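Local coordinates for OmpT protein (Vibrio cholerae serotype O1, PDB 6EHD) that probably forms a water-filled beta-barrel channel in the outer membrane, a general diffusion porin that lets small solutes and ions through, at residues A[113-123]-A[135-146]; A[100-111]-A[294-302]. The protein carries 1 engineered substitution. All blocks are in the same frame, centred on the assembly; numbering follows the deposited sequence. Where two conformers were deposited one is given.

Contact 1: residues A[113-123]-A[135-146]; sequences LSDALHDSQVK and AGYGFPEDNAKQ
His118 lies between the end of the hairpin and the chain beyond it: NE2 donates to Gln146 O at 2.7 Å, the acceptor lying in the plane of the ring, while Gly138 CA sits over one face in a CH-pi contact, 3.7 Å from the ring centroid. With no side chain at Gly138 the imidazole can lie directly on the backbone. On its other nitrogen, ND1 accepts from Ser120 N, which fixes the ring's rotation. Phe139 O, near the ring edge beside CE1, is buried without a hydrogen-bonding partner.

The side chain of Gln146, extended beyond CG, brings NE2 to Leu113 O at 2.9 Å, almost straight at the hydrogen but from above the carbonyl plane. A second acceptor, Asp171, shares that amide nitrogen, and a water joins OE1 to Leu117 O. These bonds tie the turn around Ser114 to the start of the next barrel strand.

Strands 121-128 and 131-138 form an antiparallel beta hairpin of the porin barrel, and Val122 and Tyr137 are a hydrogen-bonded pair within it: Val122 N to Tyr137 O and Tyr137 N to Val122 O both measure 3.0 Å. Beyond the non-hydrogen-bonded pair Gln121 and Gly138, Phe139 N donates to Ser120 O, where the chain turns its corner.

Toward solvent the contact slackens. Lys145 lays CE against Asp119 CB at 3.7 Å and turns at its last torsion (chi4 47°) to meet Glu141 OE2 in a salt bridge. Glu141 is poorly ordered, and its other oxygen receives only a weak, 3.4 Å bond from Ser120 OG.

Contact 2: residues A[100-111]-A[294-302]; sequences SYFFGGTGLRYG and TLGYTNKGS. With C8E ((hydroxyethyloxy)tri(ethyloxy)octane), chain G; C8E ((hydroxyethyloxy)tri(ethyloxy)octane), chain F.
Asn299 holds its CG anti to the backbone nitrogen (chi1 176°), which carries the amide across to the loop 100-111, and Tyr297 tucks CG between its own N and carbonyl carbon (chi1 77°), bringing the ring against Gly105 and Thr106. The two groups work differently. From Asn299, ND2 donates to Gly104 O at 2.8 Å in a nearly straight bond that arrives above the carbonyl plane, with a weak second bond to Ser100 OG, a hydroxyl also bonded to Asp98. OD1 turns back to its own segment, accepting from Ser302 N, which makes an Asx motif, and also from Ser302 OG.

Thr106 CG2 stands over the centre of the Tyr297 ring, 3.5 Å from its centroid, a CH-pi contact made by two side chains that point the same way. At the ring edge lies Gly104 O, and a detergent molecule approaches the hydroxyl end. Gly105 has backbone angles suited to glycine, and a CB there would collide with Thr298 O.

Farther along, Arg109 bends at chi2 and chi3 to fold its guanidinium back toward the strand. NH1 and NH2 grip the single atom Gly296 O end-on, at 2.9 and 3.0 Å, with the acceptor in the guanidinium plane, while NE forms a salt bridge with Glu230 of the barrel wall. Segment 100-111 follows helix 90-94 within the long loop before strand 117-118, and the strand part of 294-302 is the middle strand of a small three-stranded sheet, so two inserted elements meet inside the barrel, near its centre.

Waters bridge several remaining backbone atoms, among them Ser100 O to Gly301 N. With so many carbonyls satisfied by side-chain amide, guanidinium and water, directional polar bonds are a large part of the contact, alongside the Thr106-Tyr297 packing, consistent with a defined internal constriction rather than a mobile loop.

Contact 1 is nested along the chain inside the loop that contact 2 closes, so the same stretch of sequence that enters the barrel at 100-111 emerges through 113-123 to join the wall hairpin. Their centres lie about 20 Å apart, contact 1 being about 15 Å and contact 2 about 7 Å from the centre of the chain. They nevertheless touch, Ala116 CB packing at 4.0 Å from Tyr110 CE2. Contact 1 joins the wall hairpin to the end of the inward loop, whereas contact 2 lies in the lumen, where detergent molecules also bind. Both lie away from the calcium sites known for this protein.

Contact 1: residues A[113-123]-A[135-146]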
loop_
_atom_site.group_PDB
_atom_site.type_symbol
_atom_site.label_atom_id
_atom_site.label_comp_id
_atom_site.label_asym_id
_atom_site.label_seq_id
_atom_site.Cartn_x
_atom_site.Cartn_y
_atom_site.Cartn_z
ATOM N N LEU A 113 1.960 -7.049 9.039
ATOM C CA LEU A 113 0.937 -8.018 9.466
ATOM C C LEU A 113 -0.400 -8.061 8.709
ATOM O O LEU A 113 -1.002 -9.144 8.594
ATOM C CB LEU A 113 0.681 -7.864 10.975
ATOM C CG LEU A 113 1.872 -7.804 11.943
ATOM C CD1 LEU A 113 1.461 -7.616 13.399
ATOM C CD2 LEU A 113 2.795 -9.001 11.832
ATOM N N SER A 114 -0.850 -6.913 8.184
ATOM C CA SER A 114 -2.201 -6.746 7.643
ATOM C C SER A 114 -2.263 -7.042 6.149
ATOM O O SER A 114 -3.350 -7.330 5.645
ATOM C CB SER A 114 -2.693 -5.284 7.926
ATOM O OG SER A 114 -1.857 -4.356 7.219
ATOM N N ASP A 115 -1.124 -6.960 5.425
ATOM C CA ASP A 115 -1.110 -6.927 3.946
ATOM C C ASP A 115 -2.080 -5.825 3.385
ATOM O O ASP A 115 -2.659 -5.993 2.348
ATOM C CB ASP A 115 -1.480 -8.307 3.328
ATOM C CG ASP A 115 -0.480 -9.409 3.697
ATOM O OD1 ASP A 115 0.671 -9.116 4.132
ATOM O OD2 ASP A 115 -0.859 -10.587 3.568
ATOM N N ALA A 116 -2.271 -4.740 4.140
ATOM C CA ALA A 116 -2.949 -3.567 3.703
ATOM C C ALA A 116 -4.469 -3.757 3.593
ATOM O O ALA A 116 -5.130 -2.911 3.023
ATOM C CB ALA A 116 -2.346 -3.026 2.400
ATOM N N LEU A 117 -5.027 -4.771 4.255
ATOM C CA LEU A 117 -6.447 -5.074 4.142
ATOM C C LEU A 117 -7.030 -5.498 5.504
ATOM O O LEU A 117 -6.356 -6.254 6.211
ATOM C CB LEU A 117 -6.554 -6.253 3.159
ATOM C CG LEU A 117 -7.842 -7.076 2.978
ATOM C CD1 LEU A 117 -8.871 -6.170 2.355
ATOM C CD2 LEU A 117 -7.630 -8.314 2.116
ATOM N N HIS A 118 -8.278 -5.082 5.789
ATOM C CA HIS A 118 -9.101 -5.605 6.928
ATOM C C HIS A 118 -10.528 -5.665 6.440
ATOM O O HIS A 118 -11.104 -4.685 5.858
ATOM C CB HIS A 118 -8.937 -4.742 8.185
ATOM C CG HIS A 118 -9.480 -5.338 9.474
ATOM N ND1 HIS A 118 -10.834 -5.521 9.716
ATOM C CD2 HIS A 118 -8.838 -5.717 10.616
ATOM C CE1 HIS A 118 -10.982 -6.069 10.920
ATOM N NE2 HIS A 118 -9.801 -6.127 11.513
ATOM N N ASP A 119 -11.112 -6.858 6.614
ATOM C CA ASP A 119 -12.452 -7.177 6.075
ATOM C C ASP A 119 -13.642 -6.537 6.798
ATOM O O ASP A 119 -14.796 -6.573 6.316
ATOM C CB ASP A 119 -12.692 -8.717 6.111
ATOM C CG ASP A 119 -11.807 -9.491 5.136
ATOM O OD1 ASP A 119 -11.037 -8.863 4.369
ATOM O OD2 ASP A 119 -11.850 -10.752 5.166
ATOM N N SER A 120 -13.425 -5.990 7.969
ATOM C CA SER A 120 -14.539 -5.355 8.645
ATOM C C SER A 120 -14.067 -4.072 9.333
ATOM O O SER A 120 -13.791 -4.089 10.537
ATOM C CB SER A 120 -15.203 -6.322 9.656
ATOM O OG SER A 120 -16.251 -5.609 10.276
ATOM N N GLN A 121 -14.002 -2.959 8.569
ATOM C CA GLN A 121 -13.552 -1.696 9.120
ATOM C C GLN A 121 -14.616 -0.653 9.025
ATOM O O GLN A 121 -15.460 -0.711 8.125
ATOM C CB GLN A 121 -12.357 -1.125 8.293
ATOM C CG GLN A 121 -11.082 -1.804 8.383
ATOM C CD GLN A 121 -9.993 -1.108 7.481
ATOM O OE1 GLN A 121 -9.397 -0.101 7.862
ATOM N NE2 GLN A 121 -9.756 -1.690 6.306
ATOM N N VAL A 122 -14.515 0.332 9.914
ATOM C CA VAL A 122 -15.101 1.646 9.717
ATOM C C VAL A 122 -13.975 2.659 9.418
ATOM O O VAL A 122 -13.042 2.768 10.224
ATOM C CB VAL A 122 -15.791 2.225 10.967
ATOM C CG1 VAL A 122 -16.714 3.336 10.567
ATOM C CG2 VAL A 122 -16.463 1.160 11.771
ATOM N N LYS A 123 -14.121 3.447 8.338
ATOM C CA LYS A 123 -13.058 4.425 7.953
ATOM C C LYS A 123 -13.729 5.772 7.888
ATOM O O LYS A 123 -14.923 5.873 7.501
ATOM C CB LYS A 123 -12.374 4.016 6.617
ATOM C CG LYS A 123 -11.441 2.815 6.733
ATOM C CD LYS A 123 -10.868 2.311 5.387
ATOM C CE LYS A 123 -10.113 3.386 4.595
ATOM N NZ LYS A 123 -9.856 2.845 3.207
ATOM N N ALA A 135 -9.005 8.450 9.345
ATOM C CA ALA A 135 -8.871 7.444 10.378
ATOM C C ALA A 135 -9.601 6.142 10.130
ATOM O O ALA A 135 -10.440 6.044 9.228
ATOM C CB ALA A 135 -9.337 8.116 11.675
ATOM N N GLY A 136 -9.197 5.085 10.820
ATOM C CA GLY A 136 -9.865 3.805 10.682
ATOM C C GLY A 136 -9.787 2.906 11.915
ATOM O O GLY A 136 -8.879 2.986 12.747
ATOM N N TYR A 137 -10.781 2.023 12.019
ATOM C CA TYR A 137 -10.804 0.974 13.069
ATOM C C TYR A 137 -11.306 -0.342 12.505
ATOM O O TYR A 137 -12.325 -0.393 11.841
ATOM C CB TYR A 137 -11.754 1.485 14.231
ATOM C CG TYR A 137 -12.045 0.457 15.331
ATOM C CD1 TYR A 137 -11.154 0.254 16.403
ATOM C CD2 TYR A 137 -13.228 -0.314 15.301
ATOM C CE1 TYR A 137 -11.403 -0.712 17.406
ATOM C CE2 TYR A 137 -13.474 -1.287 16.287
ATOM C CZ TYR A 137 -12.593 -1.465 17.330
ATOM O OH TYR A 137 -12.890 -2.417 18.266
ATOM N N GLY A 138 -10.635 -1.426 12.840
ATOM C CA GLY A 138 -11.021 -2.736 12.408
ATOM C C GLY A 138 -11.711 -3.448 13.617
ATOM O O GLY A 138 -11.137 -3.501 14.730
ATOM N N PHE A 139 -12.854 -4.062 13.356
ATOM C CA PHE A 139 -13.548 -4.925 14.401
ATOM C C PHE A 139 -12.927 -6.312 14.511
ATOM O O PHE A 139 -12.954 -7.078 13.515
ATOM C CB PHE A 139 -15.025 -5.045 14.051
ATOM C CG PHE A 139 -15.758 -3.750 14.158
ATOM C CD1 PHE A 139 -16.349 -3.357 15.366
ATOM C CD2 PHE A 139 -15.853 -2.913 13.071
ATOM C CE1 PHE A 139 -17.040 -2.148 15.450
ATOM C CE2 PHE A 139 -16.527 -1.725 13.149
ATOM C CZ PHE A 139 -17.120 -1.325 14.331
ATOM N N PRO A 140 -12.291 -6.654 15.676
ATOM C CA PRO A 140 -11.741 -8.021 15.769
ATOM C C PRO A 140 -12.989 -8.902 16.006
ATOM O O PRO A 140 -13.982 -8.414 16.576
ATOM C CB PRO A 140 -10.803 -7.968 16.983
ATOM C CG PRO A 140 -11.323 -6.867 17.825
ATOM C CD PRO A 140 -12.017 -5.875 16.903
ATOM N N GLU A 141 -13.064 -10.100 15.470
ATOM C CA GLU A 141 -14.409 -10.721 15.555
ATOM C C GLU A 141 -14.351 -11.908 16.443
ATOM O O GLU A 141 -14.232 -13.043 15.980
ATOM C CB GLU A 141 -15.042 -10.916 14.195
ATOM C CG GLU A 141 -15.749 -9.611 13.813
ATOM C CD GLU A 141 -16.136 -9.537 12.373
ATOM O OE1 GLU A 141 -16.761 -8.528 11.989
ATOM O OE2 GLU A 141 -15.828 -10.493 11.637
ATOM N N ASP A 142 -14.380 -11.579 17.740
ATOM C CA ASP A 142 -13.987 -12.487 18.814
ATOM C C ASP A 142 -12.680 -13.209 18.394
ATOM O O ASP A 142 -12.616 -14.429 18.346
ATOM C CB ASP A 142 -15.156 -13.429 19.157
ATOM C CG ASP A 142 -16.452 -12.660 19.559
ATOM O OD1 ASP A 142 -16.424 -11.842 20.509
ATOM O OD2 ASP A 142 -17.510 -12.873 18.923
ATOM N N ASN A 143 -11.681 -12.402 18.015
ATOM C CA ASN A 143 -10.340 -12.846 17.579
ATOM C C ASN A 143 -10.239 -13.554 16.229
ATOM O O ASN A 143 -9.173 -14.069 15.903
ATOM C CB ASN A 143 -9.640 -13.696 18.671
ATOM C CG ASN A 143 -9.309 -12.900 19.920
ATOM O OD1 ASN A 143 -9.447 -11.673 19.970
ATOM N ND2 ASN A 143 -8.844 -13.601 20.932
ATOM N N ALA A 144 -11.308 -13.564 15.434
ATOM C CA ALA A 144 -11.264 -14.138 14.060
ATOM C C ALA A 144 -10.612 -13.171 13.027
ATOM O O ALA A 144 -10.234 -13.575 11.913
ATOM C CB ALA A 144 -12.677 -14.512 13.607
ATOM N N LYS A 145 -10.507 -11.893 13.393
ATOM C CA LYS A 145 -9.885 -10.857 12.531
ATOM C C LYS A 145 -8.889 -10.092 13.398
ATOM O O LYS A 145 -9.014 -10.075 14.615
ATOM C CB LYS A 145 -10.959 -9.906 12.001
ATOM C CG LYS A 145 -11.919 -10.511 10.989
ATOM C CD LYS A 145 -12.916 -9.437 10.598
ATOM C CE LYS A 145 -13.802 -9.817 9.426
ATOM N NZ LYS A 145 -14.381 -11.164 9.554
ATOM N N GLN A 146 -7.905 -9.446 12.784
ATOM C CA GLN A 146 -6.933 -8.622 13.552
ATOM C C GLN A 146 -7.520 -7.412 14.247
ATOM O O GLN A 146 -8.592 -6.875 13.856
ATOM C CB GLN A 146 -5.801 -8.191 12.584
ATOM C CG GLN A 146 -5.015 -9.337 11.965
ATOM C CD GLN A 146 -4.015 -8.864 10.882
ATOM O OE1 GLN A 146 -4.068 -7.697 10.458
ATOM N NE2 GLN A 146 -3.113 -9.762 10.436
HETATM O O HOH W 1 -6.261 -6.861 8.987
#

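Contact 2: residues A[100-111]-A[294-302]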
loop_
_atom_site.group_PDB
_atom_site.type_symbol
_atom_site.label_atom_id
_atom_site.label_comp_id
_atom_site.label_asym_id
_atom_site.label_seq_id
_atom_site.Cartn_x
_atom_site.Cartn_y
_atom_site.Cartn_z
ATOM N N SER A 100 7.223 3.869 -7.566
ATOM C CA SER A 100 7.473 2.738 -8.490
ATOM C C SER A 100 6.196 1.994 -8.966
ATOM O O SER A 100 5.092 2.133 -8.388
ATOM C CB SER A 100 8.409 1.728 -7.761
ATOM O OG SER A 100 7.751 1.037 -6.699
ATOM N N TYR A 101 6.368 1.155 -10.011
ATOM C CA TYR A 101 5.335 0.236 -10.546
ATOM C C TYR A 101 5.553 -1.231 -10.093
ATOM O O TYR A 101 4.624 -1.996 -10.167
ATOM C CB TYR A 101 5.318 0.299 -12.075
ATOM C CG TYR A 101 4.498 1.369 -12.639
ATOM C CD1 TYR A 101 3.153 1.159 -12.885
ATOM C CD2 TYR A 101 5.043 2.611 -12.970
ATOM C CE1 TYR A 101 2.356 2.234 -13.355
ATOM C CE2 TYR A 101 4.261 3.642 -13.505
ATOM C CZ TYR A 101 2.894 3.427 -13.717
ATOM O OH TYR A 101 2.077 4.458 -14.220
ATOM N N PHE A 102 6.738 -1.623 -9.577
ATOM C CA PHE A 102 7.086 -2.996 -9.220
ATOM C C PHE A 102 7.833 -3.266 -7.911
ATOM O O PHE A 102 7.430 -4.133 -7.132
ATOM C CB PHE A 102 7.918 -3.712 -10.338
ATOM C CG PHE A 102 7.189 -3.985 -11.622
ATOM C CD1 PHE A 102 6.317 -5.012 -11.707
ATOM C CD2 PHE A 102 7.418 -3.138 -12.756
ATOM C CE1 PHE A 102 5.659 -5.286 -12.935
ATOM C CE2 PHE A 102 6.794 -3.458 -13.997
ATOM C CZ PHE A 102 5.929 -4.520 -14.046
ATOM N N PHE A 103 8.904 -2.525 -7.628
ATOM C CA PHE A 103 9.896 -2.983 -6.615
ATOM C C PHE A 103 9.999 -2.163 -5.316
ATOM O O PHE A 103 10.544 -2.632 -4.342
ATOM C CB PHE A 103 11.286 -3.067 -7.262
ATOM C CG PHE A 103 11.354 -4.023 -8.479
ATOM C CD1 PHE A 103 10.962 -5.374 -8.306
ATOM C CD2 PHE A 103 11.704 -3.552 -9.739
ATOM C CE1 PHE A 103 10.955 -6.263 -9.427
ATOM C CE2 PHE A 103 11.688 -4.429 -10.845
ATOM C CZ PHE A 103 11.336 -5.783 -10.651
ATOM N N GLY A 104 9.549 -0.901 -5.345
ATOM C CA GLY A 104 9.592 -0.034 -4.118
ATOM C C GLY A 104 8.499 -0.256 -3.133
ATOM O O GLY A 104 7.617 -1.109 -3.347
ATOM N N GLY A 105 8.549 0.531 -2.040
ATOM C CA GLY A 105 7.694 0.417 -0.848
ATOM C C GLY A 105 8.386 -0.221 0.355
ATOM O O GLY A 105 7.726 -0.469 1.375
ATOM N N THR A 106 9.680 -0.554 0.253
ATOM C CA THR A 106 10.316 -1.309 1.347
ATOM C C THR A 106 10.400 -0.470 2.642
ATOM O O THR A 106 10.476 -1.058 3.738
ATOM C CB THR A 106 11.752 -1.783 1.086
ATOM O OG1 THR A 106 12.635 -0.677 0.837
ATOM C CG2 THR A 106 11.738 -2.708 -0.208
ATOM N N GLY A 107 10.417 0.856 2.508
ATOM C CA GLY A 107 10.536 1.789 3.670
ATOM C C GLY A 107 9.189 2.149 4.322
ATOM O O GLY A 107 9.131 2.976 5.272
ATOM N N LEU A 108 8.062 1.561 3.830
ATOM C CA LEU A 108 6.748 1.891 4.344
ATOM C C LEU A 108 6.310 0.699 5.174
ATOM O O LEU A 108 6.284 -0.425 4.665
ATOM C CB LEU A 108 5.774 2.289 3.216
ATOM C CG LEU A 108 6.290 3.361 2.257
ATOM C CD1 LEU A 108 5.273 3.630 1.144
ATOM C CD2 LEU A 108 6.674 4.730 2.901
ATOM N N ARG A 109 6.152 0.915 6.496
ATOM C CA ARG A 109 6.166 -0.230 7.422
ATOM C C ARG A 109 4.787 -0.577 8.069
ATOM O O ARG A 109 4.733 -1.286 9.067
ATOM C CB ARG A 109 7.188 0.025 8.543
ATOM C CG ARG A 109 8.592 0.383 8.080
ATOM C CD ARG A 109 9.171 -0.546 6.983
ATOM N NE ARG A 109 9.153 -1.969 7.412
ATOM C CZ ARG A 109 8.793 -3.020 6.679
ATOM N NH1 ARG A 109 8.465 -2.911 5.392
ATOM N NH2 ARG A 109 8.793 -4.256 7.240
ATOM N N TYR A 110 3.689 -0.062 7.515
ATOM C CA TYR A 110 2.335 -0.256 8.094
ATOM C C TYR A 110 1.759 -1.709 7.848
ATOM O O TYR A 110 0.823 -2.108 8.562
ATOM C CB TYR A 110 1.320 0.753 7.484
ATOM C CG TYR A 110 1.164 0.692 5.970
ATOM C CD1 TYR A 110 2.022 1.422 5.109
ATOM C CD2 TYR A 110 0.220 -0.147 5.371
ATOM C CE1 TYR A 110 1.927 1.288 3.714
ATOM C CE2 TYR A 110 0.123 -0.289 3.992
ATOM C CZ TYR A 110 0.972 0.435 3.155
ATOM O OH TYR A 110 0.830 0.258 1.785
ATOM N N GLY A 111 2.243 -2.399 6.791
ATOM C CA GLY A 111 1.585 -3.548 6.204
ATOM C C GLY A 111 2.144 -4.893 6.611
ATOM O O GLY A 111 1.738 -5.944 6.080
ATOM N N THR A 294 14.611 -7.463 4.225
ATOM C CA THR A 294 13.272 -6.911 4.568
ATOM C C THR A 294 12.530 -7.862 5.457
ATOM O O THR A 294 12.630 -9.092 5.186
ATOM C CB THR A 294 12.432 -6.524 3.310
ATOM O OG1 THR A 294 11.148 -6.019 3.687
ATOM C CG2 THR A 294 12.170 -7.712 2.376
ATOM N N LEU A 295 11.787 -7.357 6.471
ATOM C CA LEU A 295 10.810 -8.154 7.229
ATOM C C LEU A 295 9.462 -8.368 6.517
ATOM O O LEU A 295 8.577 -8.990 7.069
ATOM C CB LEU A 295 10.622 -7.667 8.665
ATOM C CG LEU A 295 11.966 -7.529 9.401
ATOM C CD1 LEU A 295 11.711 -6.996 10.798
ATOM C CD2 LEU A 295 12.725 -8.845 9.400
ATOM N N GLY A 296 9.296 -7.788 5.305
ATOM C CA GLY A 296 8.055 -7.948 4.503
ATOM C C GLY A 296 7.600 -6.545 4.039
ATOM O O GLY A 296 7.716 -5.603 4.814
ATOM N N TYR A 297 7.090 -6.411 2.814
ATOM C CA TYR A 297 6.495 -5.110 2.346
ATOM C C TYR A 297 5.486 -5.363 1.239
ATOM O O TYR A 297 5.467 -6.461 0.668
ATOM C CB TYR A 297 7.622 -4.157 1.926
ATOM C CG TYR A 297 8.299 -4.402 0.536
ATOM C CD1 TYR A 297 9.291 -5.394 0.360
ATOM C CD2 TYR A 297 7.896 -3.681 -0.620
ATOM C CE1 TYR A 297 9.887 -5.673 -0.865
ATOM C CE2 TYR A 297 8.528 -3.887 -1.804
ATOM C CZ TYR A 297 9.494 -4.914 -1.974
ATOM O OH TYR A 297 10.119 -5.088 -3.174
ATOM N N THR A 298 4.725 -4.304 0.918
ATOM C CA THR A 298 3.734 -4.296 -0.142
ATOM C C THR A 298 4.047 -3.200 -1.167
ATOM O O THR A 298 4.418 -2.105 -0.780
ATOM C CB THR A 298 2.272 -4.104 0.500
ATOM O OG1 THR A 298 1.434 -3.272 -0.284
ATOM C CG2 THR A 298 2.281 -3.540 1.860
ATOM N N ASN A 299 4.145 -3.546 -2.451
ATOM C CA ASN A 299 4.326 -2.536 -3.509
ATOM C C ASN A 299 2.915 -2.143 -3.930
ATOM O O ASN A 299 2.177 -3.018 -4.537
ATOM C CB ASN A 299 5.103 -3.137 -4.684
ATOM C CG ASN A 299 5.226 -2.169 -5.837
ATOM O OD1 ASN A 299 4.542 -2.339 -6.906
ATOM N ND2 ASN A 299 6.067 -1.131 -5.682
ATOM N N LYS A 300 2.504 -0.901 -3.628
ATOM C CA LYS A 300 1.152 -0.440 -3.958
ATOM C C LYS A 300 0.889 -0.459 -5.472
ATOM O O LYS A 300 -0.203 -0.815 -5.932
ATOM C CB LYS A 300 0.860 0.943 -3.383
ATOM C CG LYS A 300 -0.593 1.388 -3.488
ATOM C CD LYS A 300 -0.880 2.664 -2.716
ATOM C CE LYS A 300 -2.285 3.159 -2.849
ATOM N NZ LYS A 300 -2.432 4.453 -2.181
ATOM N N GLY A 301 1.871 -0.047 -6.264
ATOM C CA GLY A 301 1.678 0.040 -7.725
ATOM C C GLY A 301 1.195 -1.278 -8.379
ATOM O O GLY A 301 0.172 -1.300 -9.152
ATOM N N SER A 302 1.858 -2.360 -8.030
ATOM C CA SER A 302 1.556 -3.639 -8.654
ATOM C C SER A 302 0.661 -4.542 -7.765
ATOM O O SER A 302 0.218 -5.605 -8.239
ATOM C CB SER A 302 2.830 -4.373 -8.960
ATOM O OG SER A 302 3.499 -4.815 -7.762
HETATM C C11 C8E G . 3.239 7.479 -9.286
HETATM O O12 C8E G . 2.811 6.238 -9.913
HETATM C C13 C8E G . 3.036 5.103 -9.037
HETATM C C14 C8E G . 2.408 3.832 -9.586
HETATM O O15 C8E G . 0.983 4.073 -9.511
HETATM C C16 C8E G . 0.136 3.452 -10.437
HETATM C C17 C8E G . -0.053 2.147 -9.813
HETATM O O18 C8E G . -1.418 1.771 -9.670
HETATM C C19 C8E G . -1.853 0.466 -9.247
HETATM C C20 C8E G . -2.426 -0.283 -7.984
HETATM O O21 C8E G . -2.451 -1.809 -7.921
HETATM O O9 C8E F . 11.512 -12.467 -3.556
HETATM C C10 C8E F . 12.409 -11.634 -4.262
HETATM C C11 C8E F . 11.669 -10.406 -4.755
HETATM O O12 C8E F . 12.671 -9.436 -5.097
HETATM C C13 C8E F . 12.171 -8.111 -5.198
HETATM C C14 C8E F . 13.227 -7.018 -5.170
HETATM O O15 C8E F . 14.071 -6.988 -3.979
HETATM C C16 C8E F . 13.297 -6.680 -2.823
HETATM C C17 C8E F . 14.061 -7.219 -1.652
HETATM O O18 C8E F . 14.809 -6.128 -1.166
HETATM C C19 C8E F . 14.455 -5.760 0.156
HETATM C C20 C8E F . 15.673 -6.144 0.935
HETATM O O21 C8E F . 16.682 -5.190 0.643
HETATM O O HOH W 2 4.171 1.669 -5.774
HETATM O O HOH W 3 8.491 -6.187 -5.379
HETATM O O HOH W 4 5.773 -6.205 -8.271
HETATM O O HOH W 5 5.121 -1.297 1.860
HETATM O O HOH W 6 11.669 -3.400 4.553
#